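Local coordinates for protein tRNA delta(2)-isopentenylpyrophosphate transferase (Staphylococcus epidermidis ATCC 12228, PDB 3D3Q) that probably transfers the dimethylallyl group of dimethylallyl diphosphate onto adenine 37 of tRNAs that read codons beginning with uridine, at residues 87-90 / 91-95; 134-137 / 138-141; 189-192 / 193-196; 204-207 / 208-211; 267-270 / 271-275. All coordinates share one frame; numbering follows the deposited sequence.

Contact 1 (87-90 / 91-95)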
loop_
_atom_site.group_PDB
_atom_site.type_symbol
_atom_site.label_atom_id
_atom_site.label_comp_id
_atom_site.label_asym_id
_atom_site.label_seq_id
_atom_site.Cartn_x
_atom_site.Cartn_y
_atom_site.Cartn_z
ATOM N N LYS A 87 -6.487 -13.186 -13.416
ATOM C CA LYS A 87 -6.202 -13.793 -14.702
ATOM C C LYS A 87 -4.716 -13.637 -15.026
ATOM O O LYS A 87 -4.061 -14.609 -15.388
ATOM C CB LYS A 87 -7.072 -13.160 -15.796
ATOM C CG LYS A 87 -8.575 -13.362 -15.588
ATOM C CD LYS A 87 -9.397 -12.476 -16.525
ATOM C CE LYS A 87 -10.911 -12.599 -16.260
ATOM N NZ LYS A 87 -11.740 -11.571 -16.984
ATOM N N TYR A 88 -4.185 -12.425 -14.873
ATOM C CA TYR A 88 -2.774 -12.165 -15.146
ATOM C C TYR A 88 -1.852 -12.986 -14.231
ATOM O O TYR A 88 -0.832 -13.524 -14.663
ATOM C CB TYR A 88 -2.449 -10.670 -14.993
ATOM C CG TYR A 88 -2.942 -9.766 -16.117
ATOM C CD1 TYR A 88 -3.926 -8.794 -15.878
ATOM C CD2 TYR A 88 -2.385 -9.833 -17.403
ATOM C CE1 TYR A 88 -4.338 -7.908 -16.881
ATOM C CE2 TYR A 88 -2.791 -8.948 -18.418
ATOM C CZ TYR A 88 -3.766 -7.990 -18.146
ATOM O OH TYR A 88 -4.180 -7.111 -19.123
ATOM N N ILE A 89 -2.207 -13.090 -12.962
ATOM C CA ILE A 89 -1.391 -13.856 -12.044
ATOM C C ILE A 89 -1.291 -15.322 -12.497
ATOM O O ILE A 89 -0.266 -15.967 -12.273
ATOM C CB ILE A 89 -1.958 -13.780 -10.602
ATOM C CG1 ILE A 89 -1.886 -12.330 -10.100
ATOM C CG2 ILE A 89 -1.190 -14.714 -9.688
ATOM C CD1 ILE A 89 -2.528 -12.098 -8.746
ATOM N N LYS A 90 -2.342 -15.857 -13.122
ATOM C CA LYS A 90 -2.313 -17.247 -13.601
ATOM C C LYS A 90 -1.523 -17.333 -14.901
ATOM O O LYS A 90 -0.677 -18.209 -15.066
ATOM C CB LYS A 90 -3.732 -17.796 -13.836
ATOM C CG LYS A 90 -4.372 -18.545 -12.645
ATOM C CD LYS A 90 -5.790 -19.117 -12.962
ATOM C CE LYS A 90 -6.849 -18.007 -13.185
ATOM N NZ LYS A 90 -8.229 -18.464 -13.553
ATOM N N ASP A 91 -1.800 -16.423 -15.825
ATOM C CA ASP A 91 -1.100 -16.428 -17.093
ATOM C C ASP A 91 0.401 -16.338 -16.843
ATOM O O ASP A 91 1.172 -17.081 -17.432
ATOM C CB ASP A 91 -1.564 -15.254 -17.948
ATOM C CG ASP A 91 -0.993 -15.295 -19.340
ATOM O OD1 ASP A 91 -1.357 -16.222 -20.094
ATOM O OD2 ASP A 91 -0.184 -14.408 -19.674
ATOM N N ILE A 92 0.804 -15.429 -15.958
ATOM C CA ILE A 92 2.216 -15.236 -15.607
ATOM C C ILE A 92 2.847 -16.528 -15.064
ATOM O O ILE A 92 3.881 -16.985 -15.568
ATOM C CB ILE A 92 2.380 -14.100 -14.541
ATOM C CG1 ILE A 92 1.944 -12.762 -15.141
ATOM C CG2 ILE A 92 3.820 -14.011 -14.054
ATOM C CD1 ILE A 92 2.020 -11.593 -14.182
ATOM N N THR A 93 2.230 -17.118 -14.042
ATOM C CA THR A 93 2.767 -18.338 -13.445
ATOM C C THR A 93 2.814 -19.438 -14.471
ATOM O O THR A 93 3.731 -20.255 -14.473
ATOM C CB THR A 93 1.895 -18.881 -12.297
ATOM O OG1 THR A 93 1.427 -17.811 -11.460
ATOM C CG2 THR A 93 2.704 -19.862 -11.465
ATOM N N ARG A 94 1.805 -19.444 -15.337
ATOM C CA ARG A 94 1.665 -20.452 -16.386
ATOM C C ARG A 94 2.836 -20.434 -17.345
ATOM O O ARG A 94 3.147 -21.445 -17.968
ATOM C CB ARG A 94 0.345 -20.228 -17.146
ATOM C CG ARG A 94 -0.125 -21.401 -17.994
ATOM C CD ARG A 94 -1.449 -21.065 -18.692
ATOM N NE ARG A 94 -1.354 -19.839 -19.483
ATOM C CZ ARG A 94 -0.472 -19.641 -20.463
ATOM N NH1 ARG A 94 -0.453 -18.484 -21.123
ATOM N NH2 ARG A 94 0.392 -20.598 -20.785
ATOM N N ARG A 95 3.483 -19.284 -17.466
ATOM C CA ARG A 95 4.633 -19.176 -18.356
ATOM C C ARG A 95 5.927 -19.234 -17.550
ATOM O O ARG A 95 6.945 -18.643 -17.921
ATOM C CB ARG A 95 4.559 -17.892 -19.176
ATOM C CG ARG A 95 3.261 -17.765 -19.960
ATOM C CD ARG A 95 3.346 -16.696 -21.028
ATOM N NE ARG A 95 3.842 -15.417 -20.502
ATOM C CZ ARG A 95 3.250 -14.726 -19.535
ATOM N NH1 ARG A 95 3.769 -13.585 -19.131
ATOM N NH2 ARG A 95 2.136 -15.179 -18.972
#
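Ile89 and Thr93 meet through a carbonyl that accepts twice. Ile89 O takes the hydroxyl of Thr93 OG1 at 2.6 Å, almost straight on, and the amide of Thr93 N at 3.3 Å from above the carbonyl plane. With OG1 of Thr93 beside its own backbone N (chi1 -42°), the hydroxyl is turned back to the preceding turn. Backbone N-H...O=C hydrogen bonds from i+4 to i join the other residues: Asp91 N to Lys87 O, Ile92 N to Tyr88 O and Arg94 N to Lys90 O.

The charged groups gather on another side. Asp91 OD1 receives Arg94 NH1 at 2.6 Å from above the carboxylate plane, while OD2 pairs with Arg95 NH2 at 2.5 Å; Arg95 also makes a salt bridge to Glu34 through NH1. Apolar packing belongs to Ile89 and Ile92, which both rest on Ile36 and Pro99. The arrangement is the amphipathic last turns of helix 78-94, laid against strands 33-37 and 98-102 of a parallel sheet, as expected of a P-loop NTPase-like fold.

Contact 2 (134-137 / 138-141)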
loop_
_atom_site.group_PDB
_atom_site.type_symbol
_atom_site.label_atom_id
_atom_site.label_comp_id
_atom_site.label_asym_id
_atom_site.label_seq_id
_atom_site.Cartn_x
_atom_site.Cartn_y
_atom_site.Cartn_z
ATOM N N LYS A 134 -1.893 3.559 26.331
ATOM C CA LYS A 134 -2.016 2.343 27.138
ATOM C C LYS A 134 -0.866 1.387 26.857
ATOM O O LYS A 134 -0.417 0.674 27.753
ATOM C CB LYS A 134 -3.355 1.661 26.834
ATOM C CG LYS A 134 -3.949 0.872 27.992
ATOM C CD LYS A 134 -3.280 -0.479 28.194
ATOM C CE LYS A 134 -3.747 -1.120 29.499
ATOM N NZ LYS A 134 -3.287 -0.313 30.667
ATOM N N LEU A 135 -0.404 1.376 25.605
ATOM C CA LEU A 135 0.701 0.519 25.188
ATOM C C LEU A 135 1.985 1.043 25.819
ATOM O O LEU A 135 2.767 0.280 26.387
ATOM C CB LEU A 135 0.826 0.504 23.658
ATOM C CG LEU A 135 -0.132 -0.389 22.858
ATOM C CD1 LEU A 135 0.090 -0.177 21.365
ATOM C CD2 LEU A 135 0.097 -1.857 23.219
ATOM N N LYS A 136 2.194 2.350 25.727
ATOM C CA LYS A 136 3.375 2.950 26.313
ATOM C C LYS A 136 3.340 2.720 27.828
ATOM O O LYS A 136 4.373 2.734 28.489
ATOM C CB LYS A 136 3.436 4.445 25.969
ATOM C CG LYS A 136 4.687 5.160 26.461
ATOM C CD LYS A 136 4.965 6.434 25.663
ATOM C CE LYS A 136 5.495 6.124 24.261
ATOM N NZ LYS A 136 5.809 7.361 23.481
ATOM N N GLU A 137 2.151 2.498 28.376
ATOM C CA GLU A 137 2.016 2.241 29.805
ATOM C C GLU A 137 2.201 0.748 30.050
ATOM O O GLU A 137 2.068 0.267 31.177
ATOM C CB GLU A 137 0.637 2.696 30.319
ATOM C CG GLU A 137 0.463 4.229 30.338
ATOM C CD GLU A 137 -0.949 4.707 30.675
ATOM O OE1 GLU A 137 -1.125 5.938 30.859
ATOM O OE2 GLU A 137 -1.874 3.861 30.753
ATOM N N LEU A 138 2.503 0.013 28.983
ATOM C CA LEU A 138 2.726 -1.422 29.106
ATOM C C LEU A 138 4.179 -1.752 28.890
ATOM O O LEU A 138 4.582 -2.906 29.026
ATOM C CB LEU A 138 1.880 -2.208 28.109
ATOM C CG LEU A 138 0.368 -2.239 28.326
ATOM C CD1 LEU A 138 -0.234 -3.103 27.238
ATOM C CD2 LEU A 138 0.019 -2.789 29.708
ATOM N N GLU A 139 4.963 -0.731 28.551
ATOM C CA GLU A 139 6.397 -0.909 28.323
ATOM C C GLU A 139 7.043 -1.314 29.646
ATOM O O GLU A 139 8.065 -1.995 29.663
ATOM C CB GLU A 139 7.031 0.387 27.807
ATOM C CG GLU A 139 6.640 0.790 26.375
ATOM C CD GLU A 139 7.329 2.084 25.908
ATOM O OE1 GLU A 139 7.110 3.142 26.550
ATOM O OE2 GLU A 139 8.082 2.051 24.896
ATOM N N HIS A 140 6.439 -0.902 30.755
ATOM C CA HIS A 140 6.964 -1.256 32.056
ATOM C C HIS A 140 6.948 -2.774 32.246
ATOM O O HIS A 140 7.975 -3.386 32.543
ATOM C CB HIS A 140 6.143 -0.592 33.162
ATOM C CG HIS A 140 5.901 -1.487 34.341
ATOM N ND1 HIS A 140 6.926 -2.009 35.105
ATOM C CD2 HIS A 140 4.755 -2.007 34.846
ATOM C CE1 HIS A 140 6.423 -2.812 36.029
ATOM N NE2 HIS A 140 5.107 -2.830 35.893
ATOM N N LEU A 141 5.773 -3.370 32.077
ATOM C CA LEU A 141 5.586 -4.807 32.244
ATOM C C LEU A 141 6.699 -5.643 31.656
ATOM O O LEU A 141 7.145 -5.424 30.521
ATOM C CB LEU A 141 4.258 -5.259 31.620
ATOM C CG LEU A 141 2.945 -5.234 32.409
ATOM C CD1 LEU A 141 2.561 -3.808 32.807
ATOM C CD2 LEU A 141 1.864 -5.857 31.536
#
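Leu135 and Leu138 mark a helix C-terminus, where helix 125-136 gives way to the loop leading to helix 143-153. The backbone bond that closes it spans three residues instead of four: Leu138 N donates to Leu135 O at 2.6 Å and approaches from well above the carbonyl plane, 63° out of it.

The packed side is built on Leu138, the buried residue of the group. Its CG lies beside its own backbone N (chi1 -69°), which turns the isobutyl group back over the final helical turn, where CG comes close to Lys134 O. CD1 of Leu138 meets Leu135 CD2 at 4.2 Å, and the methylene chain of Lys134, bent at its second and fourth torsions, passes obliquely across with CD 4.1 Å from Leu138 CG. Leu146 and Tyr149 of helix 143-153 and Ile173 of helix 166-179 also touch Leu138, so the end of the helix is tied into a small apolar cluster among three helices.

The other side is looser and lies at the surface. Lys136 and Glu139 run side by side and point the same way, yet their charges do not pair: Lys136 NZ stays 5.4 Å from Glu139 OE1, and it is the aliphatic CG of Lys136 that lies nearest this oxygen, at 3.2 Å.

Contact 3 (189-192 / 193-196); sequences VQQF and TENY
Thr193 holds OG1 nearly eclipsed with its own backbone N (chi1 -20°), on the same side as the amide, and both groups thereby face Val189 O, one turn back. Glu194 holds CG between its backbone N and carbonyl carbon (chi1 58°), from where an extended chain runs back along the carbonyls of Gln190 and Gln191.

The amide carries the more secure part of the contact. Thr193 N donates to Val189 O at 2.9 Å, the donor tilted 25° from the carbonyl plane. The hydroxyl of Thr193 OG1 appears to join the amide at the same oxygen, although the modelled separation is too short to be taken literally. The amide bond partner, Val189 O, is thus an i to i+4 acceptor at the end of the helix, and Thr193 is also the first residue to leave helical backbone angles. Beyond it, Glu194 approaches mainly with its methylenes: CB is 3.3 Å from Gln190 O and CG 3.4 Å from Gln191 O. Its carboxylate is occupied by a salt bridge from OE1 to Lys6.

The contact therefore closes helix 184-192 and starts the linker to strand 197-204. Gln190 ties the helix to Lys287 O, just past helix 262-286, Thr193 bonds through its backbone to Asn115, and Tyr196, next to the strand, packs on Glu86 and Ile89 of helix 78-94.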
loop_
_atom_site.group_PDB
_atom_site.type_symbol
_atom_site.label_atom_id
_atom_site.label_comp_id
_atom_site.label_asym_id
_atom_site.label_seq_id
_atom_site.Cartn_x
_atom_site.Cartn_y
_atom_site.Cartn_z
ATOM N N VAL A 189 -8.913 -16.736 9.786
ATOM C CA VAL A 189 -9.636 -16.486 8.558
ATOM C C VAL A 189 -8.754 -16.053 7.383
ATOM O O VAL A 189 -8.970 -16.471 6.241
ATOM C CB VAL A 189 -10.688 -15.455 8.800
ATOM C CG1 VAL A 189 -11.681 -15.983 9.808
ATOM C CG2 VAL A 189 -10.027 -14.199 9.314
ATOM N N GLN A 190 -7.759 -15.214 7.648
ATOM C CA GLN A 190 -6.877 -14.776 6.569
ATOM C C GLN A 190 -5.997 -15.930 6.124
ATOM O O GLN A 190 -5.613 -16.024 4.958
ATOM C CB GLN A 190 -6.012 -13.597 7.011
ATOM C CG GLN A 190 -6.794 -12.306 7.166
ATOM C CD GLN A 190 -5.901 -11.138 7.513
ATOM O OE1 GLN A 190 -4.853 -11.319 8.135
ATOM N NE2 GLN A 190 -6.310 -9.931 7.127
ATOM N N GLN A 191 -5.707 -16.829 7.055
ATOM C CA GLN A 191 -4.873 -17.981 6.768
ATOM C C GLN A 191 -5.589 -19.042 5.940
ATOM O O GLN A 191 -4.963 -19.823 5.227
ATOM C CB GLN A 191 -4.410 -18.586 8.080
ATOM C CG GLN A 191 -3.552 -19.805 7.943
ATOM C CD GLN A 191 -3.412 -20.511 9.272
ATOM O OE1 GLN A 191 -4.389 -21.072 9.791
ATOM N NE2 GLN A 191 -2.206 -20.472 9.847
ATOM N N PHE A 192 -6.908 -19.062 6.022
ATOM C CA PHE A 192 -7.663 -20.061 5.295
ATOM C C PHE A 192 -8.316 -19.548 4.031
ATOM O O PHE A 192 -8.592 -20.332 3.124
ATOM C CB PHE A 192 -8.727 -20.665 6.212
ATOM C CG PHE A 192 -9.603 -21.692 5.543
ATOM C CD1 PHE A 192 -9.057 -22.860 5.016
ATOM C CD2 PHE A 192 -10.983 -21.493 5.455
ATOM C CE1 PHE A 192 -9.870 -23.810 4.414
ATOM C CE2 PHE A 192 -11.802 -22.436 4.855
ATOM C CZ PHE A 192 -11.245 -23.596 4.333
ATOM N N THR A 193 -8.581 -18.245 3.975
ATOM C CA THR A 193 -9.222 -17.659 2.800
ATOM C C THR A 193 -8.212 -17.074 1.844
ATOM O O THR A 193 -8.584 -16.362 0.914
ATOM C CB THR A 193 -10.170 -16.498 3.134
ATOM O OG1 THR A 193 -10.564 -16.553 4.507
ATOM C CG2 THR A 193 -11.398 -16.584 2.262
ATOM N N GLU A 194 -6.937 -17.365 2.076
ATOM C CA GLU A 194 -5.880 -16.830 1.223
ATOM C C GLU A 194 -5.757 -17.551 -0.107
ATOM O O GLU A 194 -5.698 -18.770 -0.161
ATOM C CB GLU A 194 -4.535 -16.862 1.942
ATOM C CG GLU A 194 -4.117 -18.237 2.396
ATOM C CD GLU A 194 -2.760 -18.227 3.077
ATOM O OE1 GLU A 194 -2.376 -19.274 3.663
ATOM O OE2 GLU A 194 -2.074 -17.173 3.020
ATOM N N ASN A 195 -5.696 -16.772 -1.179
ATOM C CA ASN A 195 -5.607 -17.327 -2.495
ATOM C C ASN A 195 -4.201 -17.581 -2.960
ATOM O O ASN A 195 -3.992 -18.381 -3.858
ATOM C CB ASN A 195 -6.307 -16.418 -3.488
ATOM C CG ASN A 195 -7.746 -16.147 -3.099
ATOM O OD1 ASN A 195 -8.437 -17.035 -2.591
ATOM N ND2 ASN A 195 -8.208 -14.919 -3.328
ATOM N N TYR A 196 -3.223 -16.920 -2.365
ATOM C CA TYR A 196 -1.857 -17.125 -2.814
ATOM C C TYR A 196 -0.846 -17.288 -1.701
ATOM O O TYR A 196 -1.094 -16.916 -0.556
ATOM C CB TYR A 196 -1.419 -15.954 -3.704
ATOM C CG TYR A 196 -2.426 -15.555 -4.757
ATOM C CD1 TYR A 196 -3.416 -14.610 -4.488
ATOM C CD2 TYR A 196 -2.382 -16.118 -6.033
ATOM C CE1 TYR A 196 -4.333 -14.232 -5.474
ATOM C CE2 TYR A 196 -3.292 -15.754 -7.018
ATOM C CZ TYR A 196 -4.258 -14.815 -6.739
ATOM O OH TYR A 196 -5.130 -14.463 -7.740
#

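Contact 4 (204-207 / 208-211); sequences EMSR and ETLY
Arg207 lays its methylenes over one face of the Tyr211 ring. CD sits 3.7 Å from the ring centroid and 27° off the normal, a CH-pi contact displaced toward the CE1 and CZ side, and CG follows at 3.8 Å from CZ of Tyr211. The guanidinium plane of Arg207 is turned 46° against the ring. Tyr211 also touches Arg274 and Lys278 of helix 262-286.

At the start of helix 207-224, Ser206 is the N-cap. Its OG, placed between its backbone N and carbonyl carbon, accepts from Thr209 N at 3.3 Å in a nearly linear bond (173°). Ser206 O accepts from Leu210 N, and Arg207 O from Tyr211 N, opening the regular helical ladder. Behind the cap, the selenomethionine Met205 crosses Leu210 at about a right angle, with CG 4.1 Å from Leu210 CB and SE equally far from CD1 of Leu210; its CE reaches Thr209 CG2.

Leu210 in turn packs on Pro15 of the predicted ATP-binding loop. Glu296 OE1 is hydrogen-bonded to the hydroxyls of both Ser206 and Thr209; a carboxylate held at a helix N-terminus would be expected to be stabilised as the anion by the helix dipole.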
loop_
_atom_site.group_PDB
_atom_site.type_symbol
_atom_site.label_atom_id
_atom_site.label_comp_id
_atom_site.label_asym_id
_atom_site.label_seq_id
_atom_site.Cartn_x
_atom_site.Cartn_y
_atom_site.Cartn_z
ATOM N N GLU A 204 8.349 1.223 4.804
ATOM C CA GLU A 204 7.914 2.137 5.845
ATOM C C GLU A 204 8.891 3.290 6.085
ATOM O O GLU A 204 9.996 3.303 5.558
ATOM C CB GLU A 204 7.741 1.344 7.138
ATOM C CG GLU A 204 7.144 2.117 8.293
ATOM C CD GLU A 204 7.502 1.511 9.633
ATOM O OE1 GLU A 204 8.715 1.481 9.957
ATOM O OE2 GLU A 204 6.573 1.068 10.349
HETATM N N MSE A 205 8.476 4.254 6.896
HETATM C CA MSE A 205 9.321 5.385 7.217
HETATM C C MSE A 205 8.613 6.237 8.256
HETATM O O MSE A 205 7.402 6.125 8.430
HETATM C CB MSE A 205 9.613 6.189 5.955
HETATM C CG MSE A 205 8.362 6.602 5.218
HETATM SE SE MSE A 205 8.701 7.121 3.381
HETATM C CE MSE A 205 9.516 8.841 3.745
ATOM N N SER A 206 9.369 7.079 8.956
ATOM C CA SER A 206 8.802 7.927 9.995
ATOM C C SER A 206 7.861 8.955 9.404
ATOM O O SER A 206 8.033 9.372 8.261
ATOM C CB SER A 206 9.911 8.631 10.778
ATOM O OG SER A 206 10.533 9.663 10.022
ATOM N N ARG A 207 6.866 9.369 10.183
ATOM C CA ARG A 207 5.898 10.351 9.710
ATOM C C ARG A 207 6.619 11.628 9.306
ATOM O O ARG A 207 6.178 12.338 8.401
ATOM C CB ARG A 207 4.859 10.683 10.796
ATOM C CG ARG A 207 3.484 11.054 10.217
ATOM C CD ARG A 207 2.755 12.192 10.934
ATOM N NE ARG A 207 2.507 12.005 12.330
ATOM C CZ ARG A 207 2.534 12.854 13.360
ATOM N NH1 ARG A 207 2.231 12.310 14.516
ATOM N NH2 ARG A 207 2.857 14.148 13.317
ATOM N N GLU A 208 7.725 11.923 9.981
ATOM C CA GLU A 208 8.496 13.123 9.678
ATOM C C GLU A 208 8.994 13.070 8.233
ATOM O O GLU A 208 8.653 13.931 7.418
ATOM C CB GLU A 208 9.708 13.255 10.615
ATOM C CG GLU A 208 9.417 13.455 12.113
ATOM C CD GLU A 208 9.289 12.141 12.893
ATOM O OE1 GLU A 208 8.149 11.648 13.037
ATOM O OE2 GLU A 208 10.331 11.601 13.349
ATOM N N THR A 209 9.800 12.054 7.926
ATOM C CA THR A 209 10.361 11.896 6.588
ATOM C C THR A 209 9.257 11.744 5.547
ATOM O O THR A 209 9.322 12.327 4.469
ATOM C CB THR A 209 11.315 10.664 6.506
ATOM O OG1 THR A 209 12.324 10.754 7.519
ATOM C CG2 THR A 209 12.002 10.607 5.147
ATOM N N LEU A 210 8.244 10.957 5.877
ATOM C CA LEU A 210 7.127 10.738 4.975
ATOM C C LEU A 210 6.533 12.068 4.515
ATOM O O LEU A 210 6.533 12.384 3.323
ATOM C CB LEU A 210 6.043 9.914 5.679
ATOM C CG LEU A 210 4.704 9.695 4.945
ATOM C CD1 LEU A 210 4.962 8.872 3.700
ATOM C CD2 LEU A 210 3.694 8.990 5.844
ATOM N N TYR A 211 6.035 12.842 5.473
ATOM C CA TYR A 211 5.417 14.131 5.186
ATOM C C TYR A 211 6.320 15.090 4.424
ATOM O O TYR A 211 5.862 15.858 3.576
ATOM C CB TYR A 211 4.929 14.793 6.487
ATOM C CG TYR A 211 3.637 14.210 7.034
ATOM C CD1 TYR A 211 2.901 14.882 8.006
ATOM C CD2 TYR A 211 3.138 12.999 6.559
ATOM C CE1 TYR A 211 1.698 14.365 8.490
ATOM C CE2 TYR A 211 1.942 12.472 7.033
ATOM C CZ TYR A 211 1.225 13.163 7.997
ATOM O OH TYR A 211 0.032 12.649 8.455
#

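Contact 5 (267-270 / 271-275)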
loop_
_atom_site.group_PDB
_atom_site.type_symbol
_atom_site.label_atom_id
_atom_site.label_comp_id
_atom_site.label_asym_id
_atom_site.label_seq_id
_atom_site.Cartn_x
_atom_site.Cartn_y
_atom_site.Cartn_z
ATOM N N GLU A 267 -1.718 24.047 -1.387
ATOM C CA GLU A 267 -1.669 23.820 0.052
ATOM C C GLU A 267 -2.558 22.632 0.425
ATOM O O GLU A 267 -2.189 21.802 1.262
ATOM C CB GLU A 267 -2.152 25.055 0.792
ATOM C CG GLU A 267 -2.432 24.764 2.235
ATOM C CD GLU A 267 -1.671 25.661 3.170
ATOM O OE1 GLU A 267 -2.097 26.830 3.336
ATOM O OE2 GLU A 267 -0.635 25.205 3.713
ATOM N N LYS A 268 -3.733 22.563 -0.204
ATOM C CA LYS A 268 -4.679 21.482 0.042
ATOM C C LYS A 268 -4.252 20.187 -0.643
ATOM O O LYS A 268 -4.548 19.093 -0.159
ATOM C CB LYS A 268 -6.079 21.891 -0.421
ATOM C CG LYS A 268 -6.661 23.045 0.387
ATOM C CD LYS A 268 -8.148 23.260 0.114
ATOM C CE LYS A 268 -8.414 23.614 -1.358
ATOM N NZ LYS A 268 -9.858 23.908 -1.657
ATOM N N LEU A 269 -3.555 20.314 -1.769
ATOM C CA LEU A 269 -3.072 19.148 -2.499
ATOM C C LEU A 269 -2.005 18.390 -1.692
ATOM O O LEU A 269 -2.017 17.159 -1.640
ATOM C CB LEU A 269 -2.506 19.580 -3.861
ATOM C CG LEU A 269 -1.737 18.557 -4.702
ATOM C CD1 LEU A 269 -2.575 17.321 -4.915
ATOM C CD2 LEU A 269 -1.361 19.178 -6.036
ATOM N N LYS A 270 -1.087 19.117 -1.060
ATOM C CA LYS A 270 -0.042 18.479 -0.260
ATOM C C LYS A 270 -0.643 17.913 1.022
ATOM O O LYS A 270 -0.123 16.955 1.590
ATOM C CB LYS A 270 1.053 19.481 0.103
ATOM C CG LYS A 270 1.754 20.124 -1.095
ATOM C CD LYS A 270 2.853 21.081 -0.641
ATOM C CE LYS A 270 3.507 21.772 -1.812
ATOM N NZ LYS A 270 4.721 22.490 -1.381
ATOM N N GLN A 271 -1.735 18.516 1.482
ATOM C CA GLN A 271 -2.381 18.039 2.685
ATOM C C GLN A 271 -3.085 16.715 2.385
ATOM O O GLN A 271 -2.743 15.689 2.968
ATOM C CB GLN A 271 -3.382 19.070 3.207
ATOM C CG GLN A 271 -3.759 18.845 4.660
ATOM C CD GLN A 271 -5.066 19.503 5.053
ATOM O OE1 GLN A 271 -5.425 19.517 6.232
ATOM N NE2 GLN A 271 -5.789 20.042 4.071
ATOM N N HIS A 272 -4.059 16.728 1.474
ATOM C CA HIS A 272 -4.781 15.500 1.101
ATOM C C HIS A 272 -3.783 14.378 0.823
ATOM O O HIS A 272 -4.077 13.213 1.052
ATOM C CB HIS A 272 -5.610 15.703 -0.176
ATOM C CG HIS A 272 -6.800 16.591 -0.008
ATOM N ND1 HIS A 272 -6.702 17.907 0.387
ATOM C CD2 HIS A 272 -8.114 16.357 -0.219
ATOM C CE1 HIS A 272 -7.907 18.448 0.412
ATOM N NE2 HIS A 272 -8.781 17.529 0.048
ATOM N N SER A 273 -2.611 14.738 0.300
ATOM C CA SER A 273 -1.607 13.751 -0.015
ATOM C C SER A 273 -1.010 13.208 1.261
ATOM O O SER A 273 -0.737 12.013 1.363
ATOM C CB SER A 273 -0.520 14.350 -0.902
ATOM O OG SER A 273 -1.013 14.679 -2.189
ATOM N N ARG A 274 -0.801 14.077 2.242
ATOM C CA ARG A 274 -0.247 13.637 3.523
ATOM C C ARG A 274 -1.246 12.748 4.266
ATOM O O ARG A 274 -0.875 11.704 4.785
ATOM C CB ARG A 274 0.113 14.839 4.411
ATOM C CG ARG A 274 1.271 15.691 3.916
ATOM C CD ARG A 274 1.656 16.725 4.964
ATOM N NE ARG A 274 0.600 17.712 5.183
ATOM C CZ ARG A 274 0.545 18.900 4.580
ATOM N NH1 ARG A 274 1.489 19.253 3.719
ATOM N NH2 ARG A 274 -0.453 19.739 4.840
ATOM N N GLN A 275 -2.509 13.164 4.317
ATOM C CA GLN A 275 -3.541 12.396 5.006
ATOM C C GLN A 275 -3.719 11.042 4.346
ATOM O O GLN A 275 -3.809 10.012 5.016
ATOM C CB GLN A 275 -4.868 13.139 4.978
ATOM C CG GLN A 275 -4.842 14.483 5.684
ATOM C CD GLN A 275 -6.067 15.332 5.361
ATOM O OE1 GLN A 275 -7.199 14.873 5.478
ATOM N NE2 GLN A 275 -5.839 16.580 4.957
#
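Glu267 starts the contact weakly: its carbonyl O takes Gln271 N at 3.3 Å with a bent geometry, and its carboxylate stays 5.6 Å from Arg274, measured from OE2 to NH2.

Lys268 O is gripped twice by His272. The amide, His272 N, reaches it at 2.9 Å and the ring nitrogen ND1 at 2.5 Å, from opposite faces of the carbonyl plane. The imidazole is folded back beside its own backbone N (chi1 -70°), which brings the ND1 edge to this oxygen, near the ring plane though tilted from it.

At Leu269 the pattern recurs with a hydroxyl. Its O accepts Ser273 OG at 2.7 Å and the longer Ser273 N, again from opposite faces, so the buried serine hydroxyl is satisfied inside its own helix.

Lys270 O accepts Arg274 N at 3.0 Å and also lies over one face of the Arg274 guanidinium, 3.4 Å above its plane. A bend at the third torsion (-66°) curls the arginine back over the carbonyl, and its NH1 hydrogen-bonds to Asn215, while Lys270 NZ forms a salt bridge with Asp219.

All this belongs to one run of helix 262-286. Leu269, Lys270 and Ser273 pack on helix 207-224 at Ile214, Asn215 and Val218, whereas His272 and Ser273 touch the loop at Ile247, Lys250 and Glu251, residues 245-250 of which probably interact with tRNA, as in relatives.

The five contacts follow one another along the chain and fall into two groups on opposite sides of its centre, with contact 2 at the periphery. Contacts 1 and 3 touch where Ile89 CG2 meets Tyr196 CE2 at 3.6 Å. Contacts 4 and 5 touch as well, Tyr211 CE2 lying 3.7 Å from Arg274 O. The two groups are well separated, with 35 Å between the centres of contacts 1 and 4. Only the second group approaches the presumed nucleotide and substrate loop: the side chain of Leu210 is about 4 Å from that of Pro15, and that of Ser273 about 8 Å from that of Thr16. Contact 2 keeps apart, its nearest atoms about 11 Å from contact 4.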